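Local coordinates for protein with a SET domain within carboxy region (Cryptosporidium parvum, PDB 4LDG) that probably methylates histone H4 through a SET domain of the SET8 type near its carboxy end, at residues S87-I101 and W123-E135. Sequence-based numbering, arbitrary orientation.
Sequences SKRVSFGANSEISII and WKKIIYKYCILNE
Trp123 receives Ile100 on one face of its indole: Ile100 CG1 lies over the face, offset toward the rim and 4.0 Å from the centroid of the six-membered ring, a CH-pi contact. Ile126 CD1 lies over the opposite face, toward the rim, and meets the aliphatic and carboxylate parts of Glu97, whose OE1 accepts the Gly93 N-H from above the carboxylate plane. Ile126 CG2 touches Ile101 CD1 at 3.7 Å. One water bridges Ile126 O and Ser91 O; another links Lys129 NZ to Val90 O. The Tyr130 ring is sandwiched: Ile101 CG2 stands 3.6 Å from its centroid, only 8° off the normal, while Asn134 ND2 lies over the other face. A chi1 of -172° swings the phenol out to Ser87, where Tyr130 OH and Ser87 OG are modelled 2.4 Å apart, a hydrogen bond of doubtfully short length. Leu133 packs CD1 against Ser91 CA, and its O accepts Lys88 NZ at 2.9 Å. Asn134 uses both ends of its amide: OD1 takes Lys88 N on a lone pair (3.1 Å, 168° at the hydrogen), and ND2 donates to Tyr130 O and to Ser91 OG, which in turn donates to Lys88 O. Glu135, with positive phi, closes the helix in a Schellman motif. One flank of helix 121-134 packs against both ends of 87-101; on another, Tyr128 and Ile132 meet SET-domain strands 163-166, 230-237 and 240-247.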
loop_
_atom_site.group_PDB
_atom_site.type_symbol
_atom_site.label_atom_id
_atom_site.label_comp_id
_atom_site.label_asym_id
_atom_site.label_seq_id
_atom_site.Cartn_x
_atom_site.Cartn_y
_atom_site.Cartn_z
ATOM N N SER A 87 -19.714 -1.851 2.023
ATOM C CA SER A 87 -18.703 -0.868 2.379
ATOM C C SER A 87 -18.944 -0.414 3.806
ATOM O O SER A 87 -20.096 -0.162 4.218
ATOM C CB SER A 87 -18.793 0.370 1.489
ATOM O OG SER A 87 -18.661 0.048 0.139
ATOM N N LYS A 88 -17.864 -0.268 4.555
ATOM C CA LYS A 88 -17.997 0.188 5.941
ATOM C C LYS A 88 -18.538 1.628 5.969
ATOM O O LYS A 88 -18.053 2.487 5.218
ATOM C CB LYS A 88 -16.650 0.133 6.659
ATOM C CG LYS A 88 -15.925 -1.207 6.617
ATOM C CD LYS A 88 -14.695 -1.142 7.529
ATOM C CE LYS A 88 -13.813 -2.380 7.411
ATOM N NZ LYS A 88 -12.453 -2.078 7.964
ATOM N N ARG A 89 -19.533 1.891 6.824
ATOM C CA ARG A 89 -20.069 3.251 6.957
ATOM C C ARG A 89 -18.942 4.219 7.320
ATOM O O ARG A 89 -18.924 5.347 6.827
ATOM C CB ARG A 89 -21.184 3.339 8.011
ATOM C CG ARG A 89 -21.870 4.722 8.148
ATOM C CD ARG A 89 -22.441 5.168 6.821
ATOM N NE ARG A 89 -22.908 6.538 6.783
ATOM C CZ ARG A 89 -22.160 7.599 6.506
ATOM N NH1 ARG A 89 -20.841 7.510 6.280
ATOM N NH2 ARG A 89 -22.740 8.788 6.460
ATOM N N VAL A 90 -17.971 3.796 8.126
ATOM C CA VAL A 90 -16.907 4.747 8.511
ATOM C C VAL A 90 -15.954 5.116 7.388
ATOM O O VAL A 90 -15.123 5.993 7.586
ATOM C CB VAL A 90 -16.079 4.310 9.755
ATOM C CG1 VAL A 90 -16.989 4.327 10.970
ATOM C CG2 VAL A 90 -15.407 2.959 9.568
ATOM N N SER A 91 -16.084 4.476 6.227
ATOM C CA SER A 91 -15.113 4.653 5.137
ATOM C C SER A 91 -15.456 5.809 4.191
ATOM O O SER A 91 -14.669 6.139 3.299
ATOM C CB SER A 91 -14.960 3.360 4.348
ATOM O OG SER A 91 -16.137 3.049 3.631
ATOM N N PHE A 92 -16.621 6.416 4.389
ATOM C CA PHE A 92 -16.962 7.648 3.691
ATOM C C PHE A 92 -17.667 8.565 4.642
ATOM O O PHE A 92 -18.078 8.153 5.723
ATOM C CB PHE A 92 -17.810 7.389 2.459
ATOM C CG PHE A 92 -19.121 6.728 2.740
ATOM C CD1 PHE A 92 -20.282 7.471 2.792
ATOM C CD2 PHE A 92 -19.211 5.344 2.901
ATOM C CE1 PHE A 92 -21.502 6.870 3.062
ATOM C CE2 PHE A 92 -20.438 4.747 3.171
ATOM C CZ PHE A 92 -21.586 5.521 3.253
ATOM N N GLY A 93 -17.791 9.816 4.236
ATOM C CA GLY A 93 -18.409 10.838 5.068
ATOM C C GLY A 93 -19.891 10.956 4.768
ATOM O O GLY A 93 -20.657 10.008 4.964
ATOM N N ALA A 94 -20.295 12.129 4.301
ATOM C CA ALA A 94 -21.677 12.357 3.942
ATOM C C ALA A 94 -22.078 11.448 2.797
ATOM O O ALA A 94 -21.235 11.000 2.010
ATOM C CB ALA A 94 -21.903 13.812 3.581
ATOM N N ASN A 95 -23.375 11.168 2.729
ATOM C CA ASN A 95 -23.925 10.278 1.724
ATOM C C ASN A 95 -23.689 10.804 0.329
ATOM O O ASN A 95 -23.610 10.025 -0.611
ATOM C CB ASN A 95 -25.422 10.069 1.932
ATOM C CG ASN A 95 -26.213 11.360 1.846
ATOM O OD1 ASN A 95 -25.794 12.403 2.343
ATOM N ND2 ASN A 95 -27.358 11.292 1.223
ATOM N N SER A 96 -23.563 12.120 0.179
ATOM C CA SER A 96 -23.272 12.684 -1.144
ATOM C C SER A 96 -21.854 12.335 -1.701
ATOM O O SER A 96 -21.584 12.617 -2.853
ATOM C CB SER A 96 -23.458 14.182 -1.106
ATOM O OG SER A 96 -22.526 14.739 -0.193
ATOM N N GLU A 97 -20.973 11.714 -0.910
ATOM C CA GLU A 97 -19.663 11.262 -1.415
ATOM C C GLU A 97 -19.770 9.937 -2.163
ATOM O O GLU A 97 -18.862 9.531 -2.879
ATOM C CB GLU A 97 -18.647 11.131 -0.276
ATOM C CG GLU A 97 -18.321 12.465 0.372
ATOM C CD GLU A 97 -17.345 12.375 1.553
ATOM O OE1 GLU A 97 -16.925 11.253 1.934
ATOM O OE2 GLU A 97 -16.967 13.456 2.096
ATOM N N ILE A 98 -20.899 9.260 -1.998
ATOM C CA ILE A 98 -21.015 7.900 -2.466
ATOM C C ILE A 98 -20.980 7.771 -3.978
ATOM O O ILE A 98 -20.418 6.809 -4.491
ATOM C CB ILE A 98 -22.230 7.198 -1.832
ATOM C CG1 ILE A 98 -21.743 6.444 -0.600
ATOM C CG2 ILE A 98 -22.912 6.220 -2.784
ATOM C CD1 ILE A 98 -20.753 5.340 -0.897
ATOM N N SER A 99 -21.537 8.742 -4.688
ATOM C CA SER A 99 -21.584 8.684 -6.141
ATOM C C SER A 99 -20.198 8.614 -6.788
ATOM O O SER A 99 -19.957 7.754 -7.628
ATOM C CB SER A 99 -22.353 9.878 -6.682
ATOM O OG SER A 99 -23.635 9.884 -6.105
ATOM N N ILE A 100 -19.308 9.523 -6.395
ATOM C CA ILE A 100 -17.967 9.588 -6.968
ATOM C C ILE A 100 -17.178 8.346 -6.602
ATOM O O ILE A 100 -16.384 7.855 -7.418
ATOM C CB ILE A 100 -17.173 10.816 -6.466
ATOM C CG1 ILE A 100 -17.832 12.124 -6.943
ATOM C CG2 ILE A 100 -15.728 10.766 -6.965
ATOM C CD1 ILE A 100 -17.993 12.215 -8.446
ATOM N N ILE A 101 -17.395 7.840 -5.385
ATOM C CA ILE A 101 -16.673 6.662 -4.927
ATOM C C ILE A 101 -17.040 5.455 -5.758
ATOM O O ILE A 101 -16.156 4.744 -6.199
ATOM C CB ILE A 101 -16.933 6.389 -3.444
ATOM C CG1 ILE A 101 -16.217 7.436 -2.596
ATOM C CG2 ILE A 101 -16.457 5.011 -3.051
ATOM C CD1 ILE A 101 -16.632 7.425 -1.141
ATOM N N TRP A 123 -11.068 15.341 -2.696
ATOM C CA TRP A 123 -11.568 14.111 -3.273
ATOM C C TRP A 123 -10.524 13.002 -3.354
ATOM O O TRP A 123 -10.874 11.851 -3.284
ATOM C CB TRP A 123 -12.243 14.363 -4.627
ATOM C CG TRP A 123 -13.590 14.882 -4.453
ATOM C CD1 TRP A 123 -13.972 16.173 -4.541
ATOM C CD2 TRP A 123 -14.762 14.141 -4.089
ATOM N NE1 TRP A 123 -15.298 16.286 -4.293
ATOM C CE2 TRP A 123 -15.815 15.052 -4.018
ATOM C CE3 TRP A 123 -15.026 12.787 -3.857
ATOM C CZ2 TRP A 123 -17.124 14.670 -3.700
ATOM C CZ3 TRP A 123 -16.353 12.401 -3.555
ATOM C CH2 TRP A 123 -17.365 13.333 -3.477
ATOM N N LYS A 124 -9.247 13.322 -3.454
ATOM C CA LYS A 124 -8.248 12.264 -3.284
ATOM C C LYS A 124 -8.267 11.673 -1.881
ATOM O O LYS A 124 -8.152 10.443 -1.715
ATOM C CB LYS A 124 -6.846 12.779 -3.563
ATOM C CG LYS A 124 -6.557 13.105 -5.012
ATOM C CD LYS A 124 -5.260 13.899 -5.081
ATOM C CE LYS A 124 -4.693 13.859 -6.487
ATOM N NZ LYS A 124 -3.726 14.963 -6.646
ATOM N N LYS A 125 -8.383 12.549 -0.878
ATOM C CA LYS A 125 -8.506 12.103 0.497
ATOM C C LYS A 125 -9.713 11.170 0.677
ATOM O O LYS A 125 -9.617 10.144 1.338
ATOM C CB LYS A 125 -8.644 13.297 1.443
ATOM C CG LYS A 125 -8.748 12.907 2.921
ATOM C CD LYS A 125 -9.067 14.077 3.845
ATOM C CE LYS A 125 -8.911 13.641 5.300
ATOM N NZ LYS A 125 -9.381 14.644 6.317
ATOM N N ILE A 126 -10.842 11.518 0.086
ATOM C CA ILE A 126 -12.018 10.669 0.182
ATOM C C ILE A 126 -11.712 9.286 -0.378
ATOM O O ILE A 126 -11.988 8.274 0.260
ATOM C CB ILE A 126 -13.238 11.342 -0.489
ATOM C CG1 ILE A 126 -13.730 12.475 0.435
ATOM C CG2 ILE A 126 -14.346 10.338 -0.791
ATOM C CD1 ILE A 126 -14.492 13.575 -0.261
ATOM N N ILE A 127 -11.105 9.237 -1.543
ATOM C CA ILE A 127 -10.744 7.961 -2.164
ATOM C C ILE A 127 -9.709 7.159 -1.352
ATOM O O ILE A 127 -9.864 5.951 -1.163
ATOM C CB ILE A 127 -10.227 8.184 -3.609
ATOM C CG1 ILE A 127 -11.322 8.849 -4.463
ATOM C CG2 ILE A 127 -9.775 6.867 -4.252
ATOM C CD1 ILE A 127 -12.576 8.002 -4.627
ATOM N N TYR A 128 -8.676 7.816 -0.857
ATOM C CA TYR A 128 -7.663 7.141 -0.055
ATOM C C TYR A 128 -8.239 6.526 1.215
ATOM O O TYR A 128 -8.014 5.354 1.527
ATOM C CB TYR A 128 -6.550 8.152 0.298
ATOM C CG TYR A 128 -5.725 8.615 -0.901
ATOM C CD1 TYR A 128 -5.542 7.812 -2.010
ATOM C CD2 TYR A 128 -5.114 9.851 -0.898
ATOM C CE1 TYR A 128 -4.777 8.224 -3.063
ATOM C CE2 TYR A 128 -4.358 10.285 -1.970
ATOM C CZ TYR A 128 -4.172 9.453 -3.045
ATOM O OH TYR A 128 -3.411 9.888 -4.136
ATOM N N LYS A 129 -9.002 7.329 1.930
ATOM C CA LYS A 129 -9.713 6.874 3.112
ATOM C C LYS A 129 -10.569 5.657 2.787
ATOM O O LYS A 129 -10.540 4.656 3.508
ATOM C CB LYS A 129 -10.571 8.009 3.668
ATOM C CG LYS A 129 -11.322 7.651 4.937
ATOM C CD LYS A 129 -11.824 8.876 5.694
ATOM C CE LYS A 129 -12.757 8.418 6.792
ATOM N NZ LYS A 129 -13.077 9.455 7.831
ATOM N N TYR A 130 -11.308 5.719 1.687
ATOM C CA TYR A 130 -12.117 4.574 1.301
ATOM C C TYR A 130 -11.263 3.336 1.024
ATOM O O TYR A 130 -11.624 2.244 1.431
ATOM C CB TYR A 130 -12.994 4.905 0.089
ATOM C CG TYR A 130 -14.007 3.826 -0.247
ATOM C CD1 TYR A 130 -15.298 3.843 0.311
ATOM C CD2 TYR A 130 -13.686 2.803 -1.114
ATOM C CE1 TYR A 130 -16.228 2.882 -0.001
ATOM C CE2 TYR A 130 -14.601 1.813 -1.424
ATOM C CZ TYR A 130 -15.870 1.854 -0.859
ATOM O OH TYR A 130 -16.772 0.863 -1.172
ATOM N N CYS A 131 -10.164 3.484 0.290
ATOM C CA CYS A 131 -9.287 2.315 -0.011
ATOM C C CYS A 131 -8.644 1.740 1.263
ATOM O O CYS A 131 -8.555 0.525 1.447
ATOM C CB CYS A 131 -8.194 2.692 -0.985
ATOM S SG CYS A 131 -8.752 3.264 -2.598
ATOM N N ILE A 132 -8.224 2.617 2.160
ATOM C CA ILE A 132 -7.612 2.157 3.394
ATOM C C ILE A 132 -8.577 1.271 4.176
ATOM O O ILE A 132 -8.215 0.187 4.616
ATOM C CB ILE A 132 -7.150 3.323 4.279
ATOM C CG1 ILE A 132 -5.935 3.975 3.646
ATOM C CG2 ILE A 132 -6.750 2.798 5.661
ATOM C CD1 ILE A 132 -5.519 5.268 4.296
ATOM N N LEU A 133 -9.814 1.740 4.337
ATOM C CA LEU A 133 -10.769 1.078 5.233
ATOM C C LEU A 133 -11.479 -0.115 4.605
ATOM O O LEU A 133 -11.894 -1.007 5.325
ATOM C CB LEU A 133 -11.786 2.087 5.757
ATOM C CG LEU A 133 -11.218 3.090 6.764
ATOM C CD1 LEU A 133 -12.174 4.218 7.006
ATOM C CD2 LEU A 133 -10.875 2.409 8.080
ATOM N N ASN A 134 -11.614 -0.146 3.284
ATOM C CA ASN A 134 -12.241 -1.293 2.607
ATOM C C ASN A 134 -11.227 -2.208 1.927
ATOM O O ASN A 134 -11.600 -3.042 1.133
ATOM C CB ASN A 134 -13.273 -0.789 1.584
ATOM C CG ASN A 134 -14.396 -0.046 2.249
ATOM O OD1 ASN A 134 -15.160 -0.631 3.009
ATOM N ND2 ASN A 134 -14.483 1.256 2.011
ATOM N N GLU A 135 -9.942 -2.014 2.221
ATOM C CA GLU A 135 -8.864 -2.902 1.766
ATOM C C GLU A 135 -8.723 -2.940 0.256
ATOM O O GLU A 135 -8.536 -3.995 -0.319
ATOM C CB GLU A 135 -9.043 -4.329 2.302
ATOM C CG GLU A 135 -9.142 -4.447 3.813
ATOM C CD GLU A 135 -7.801 -4.392 4.534
ATOM O OE1 GLU A 135 -6.736 -4.245 3.878
ATOM O OE2 GLU A 135 -7.806 -4.499 5.783
HETATM O O HOH W 1 -15.031 8.056 9.410
HETATM O O HOH W 2 -13.840 8.381 2.274
#